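Local atomic coordinates of putative uncharacterized protein (Burkholderia ambifaria, PDB entry 3W21), a protein that probably acts as a 2-oxoglutarate-dependent dioxygenase of the prolyl 4-hydroxylase type and binds 2-oxoglutarate and a metal ion, here zinc. Residues 179-184 with 230-235. Numbering follows the deposited sequence.
With AKG (2-oxoglutaric acid), chain D.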
loop_
_atom_site.group_PDB
_atom_site.type_symbol
_atom_site.label_atom_id
_atom_site.label_comp_id
_atom_site.label_asym_id
_atom_site.label_seq_id
_atom_site.Cartn_x
_atom_site.Cartn_y
_atom_site.Cartn_z
ATOM N N GLY A 179 7.130 -2.984 22.479
ATOM C CA GLY A 179 5.752 -3.417 22.304
ATOM C C GLY A 179 4.964 -2.862 23.478
ATOM O O GLY A 179 5.516 -2.778 24.631
ATOM N N GLY A 180 3.678 -2.490 23.224
ATOM C CA GLY A 180 2.834 -2.028 24.336
ATOM C C GLY A 180 1.484 -2.710 24.104
ATOM O O GLY A 180 0.898 -2.623 22.982
ATOM N N PHE A 181 1.005 -3.393 25.142
ATOM C CA PHE A 181 -0.310 -3.982 25.045
ATOM C C PHE A 181 -1.074 -3.835 26.359
ATOM O O PHE A 181 -0.539 -4.062 27.427
ATOM C CB PHE A 181 -0.295 -5.433 24.514
ATOM C CG PHE A 181 0.336 -6.474 25.455
ATOM C CD1 PHE A 181 -0.447 -7.173 26.401
ATOM C CD2 PHE A 181 1.712 -6.752 25.406
ATOM C CE1 PHE A 181 0.125 -8.162 27.234
ATOM C CE2 PHE A 181 2.301 -7.732 26.274
ATOM C CZ PHE A 181 1.509 -8.459 27.168
ATOM N N LEU A 182 -2.350 -3.477 26.212
ATOM C CA LEU A 182 -3.272 -3.346 27.323
ATOM C C LEU A 182 -4.088 -4.607 27.352
ATOM O O LEU A 182 -4.675 -4.989 26.342
ATOM C CB LEU A 182 -4.193 -2.155 26.999
ATOM C CG LEU A 182 -5.358 -1.924 27.940
ATOM C CD1 LEU A 182 -4.841 -1.896 29.369
ATOM C CD2 LEU A 182 -6.103 -0.627 27.491
ATOM N N THR A 183 -4.145 -5.262 28.507
ATOM C CA THR A 183 -4.983 -6.458 28.649
ATOM C C THR A 183 -6.412 -6.030 29.012
ATOM O O THR A 183 -6.608 -5.194 29.915
ATOM C CB THR A 183 -4.409 -7.440 29.721
ATOM O OG1 THR A 183 -3.133 -7.975 29.261
ATOM C CG2 THR A 183 -5.318 -8.620 29.871
ATOM N N ILE A 184 -7.379 -6.594 28.295
ATOM C CA ILE A 184 -8.773 -6.274 28.503
ATOM C C ILE A 184 -9.507 -7.416 29.212
ATOM O O ILE A 184 -10.283 -7.132 30.090
ATOM C CB ILE A 184 -9.536 -5.951 27.179
ATOM C CG1 ILE A 184 -9.039 -4.648 26.561
ATOM C CG2 ILE A 184 -11.056 -5.843 27.448
ATOM C CD1 ILE A 184 -8.984 -3.450 27.489
ATOM N N LEU A 230 5.826 -12.754 33.211
ATOM C CA LEU A 230 4.887 -11.689 33.427
ATOM C C LEU A 230 3.482 -12.302 33.420
ATOM O O LEU A 230 3.193 -13.262 32.690
ATOM C CB LEU A 230 5.026 -10.589 32.352
ATOM C CG LEU A 230 6.318 -9.780 32.396
ATOM C CD1 LEU A 230 6.359 -8.897 31.191
ATOM C CD2 LEU A 230 6.415 -8.952 33.677
ATOM N N LYS A 231 2.631 -11.778 34.281
ATOM C CA LYS A 231 1.213 -12.134 34.270
ATOM C C LYS A 231 0.310 -10.871 34.252
ATOM O O LYS A 231 -0.320 -10.534 35.239
ATOM C CB LYS A 231 0.943 -12.987 35.501
ATOM C CG LYS A 231 0.481 -14.408 35.296
ATOM C CD LYS A 231 1.561 -15.372 34.867
ATOM C CE LYS A 231 1.253 -16.772 35.403
ATOM N NZ LYS A 231 1.294 -17.876 34.401
ATOM N N PRO A 232 0.213 -10.177 33.103
ATOM C CA PRO A 232 -0.522 -8.960 33.171
ATOM C C PRO A 232 -2.022 -9.242 33.288
ATOM O O PRO A 232 -2.529 -10.274 32.750
ATOM C CB PRO A 232 -0.143 -8.230 31.887
ATOM C CG PRO A 232 0.196 -9.297 30.947
ATOM C CD PRO A 232 0.738 -10.447 31.767
ATOM N N GLN A 233 -2.662 -8.366 34.063
ATOM C CA GLN A 233 -4.074 -8.484 34.516
ATOM C C GLN A 233 -4.953 -7.526 33.727
ATOM O O GLN A 233 -4.447 -6.549 33.205
ATOM C CB GLN A 233 -4.141 -8.135 36.017
ATOM C CG GLN A 233 -3.419 -9.177 36.918
ATOM C CD GLN A 233 -3.927 -10.597 36.638
ATOM O OE1 GLN A 233 -3.253 -11.423 36.012
ATOM N NE2 GLN A 233 -5.138 -10.873 37.069
ATOM N N PRO A 234 -6.277 -7.790 33.625
ATOM C CA PRO A 234 -7.114 -6.821 32.915
ATOM C C PRO A 234 -6.911 -5.392 33.470
ATOM O O PRO A 234 -6.754 -5.202 34.643
ATOM C CB PRO A 234 -8.532 -7.359 33.162
ATOM C CG PRO A 234 -8.320 -8.847 33.207
ATOM C CD PRO A 234 -7.034 -9.021 33.982
ATOM N N GLY A 235 -6.837 -4.407 32.594
ATOM C CA GLY A 235 -6.561 -3.031 32.997
ATOM C C GLY A 235 -5.094 -2.669 32.975
ATOM O O GLY A 235 -4.747 -1.495 33.010
HETATM C C1 AKG D . 3.485 -8.405 21.218
HETATM O O1 AKG D . 4.381 -8.389 20.332
HETATM O O2 AKG D . 3.059 -7.355 21.776
HETATM C C2 AKG D . 2.961 -9.732 21.604
HETATM O O5 AKG D . 3.693 -10.718 21.627
HETATM C C3 AKG D . 1.504 -9.899 21.958
HETATM C C4 AKG D . 1.219 -9.333 23.351
HETATM C C5 AKG D . -0.246 -9.567 23.648
HETATM O O3 AKG D . -0.489 -10.280 24.644
HETATM O O4 AKG D . -1.152 -9.073 22.907
#
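In the double-stranded beta-helix (jelly-roll) core expected of a 2-oxoglutarate dioxygenase, F181 and T183 on strand 178-183 pack against P232, Q233 and P234 of the loop that leads into the antiparallel neighbour 236-241. F181 joins this packing to the 2-oxoglutarate pocket. With its CG between the backbone N and the carbonyl carbon (chi1 68°), the ring is brought over the cosubstrate, and one face lies against C4 and C5, with CD2 3.3 Å from AKG C4, which is offset toward the rim. CE1 reaches P232 CG at 3.9 Å, an apolar contact that meets the ring obliquely. The cosubstrate is hydrogen-bonded by R141, Y143, R255 and T257; the side chain of F181 touches that of R141 and lies about 7 Å from the bound zinc ion.

Two residues on, T183 points at the loop and crosses the ring of P232 at about a right angle. Its CB packs 3.6 Å from the carbonyl O of Q233, while its two branches divide: OG1, beside the backbone N (chi1 -66°), lies by CB and CG of P232, whereas CG2 is anti to that N and rests by N and CA of P234. T183 also touches T257, whose hydroxyl is hydrogen-bonded to the cosubstrate. L182 contributes from another side, its CD1 lying 3.7 Å from G235 O.

The loop closes on the strand where the chain changes direction at I184, and P234 CB packs 3.5 Å from I184 O. T183 O receives the one hydrogen bond between the segments, from G235 N at 2.8 Å, and P234 CA adds a CH···O contact to the same oxygen at 3.5 Å.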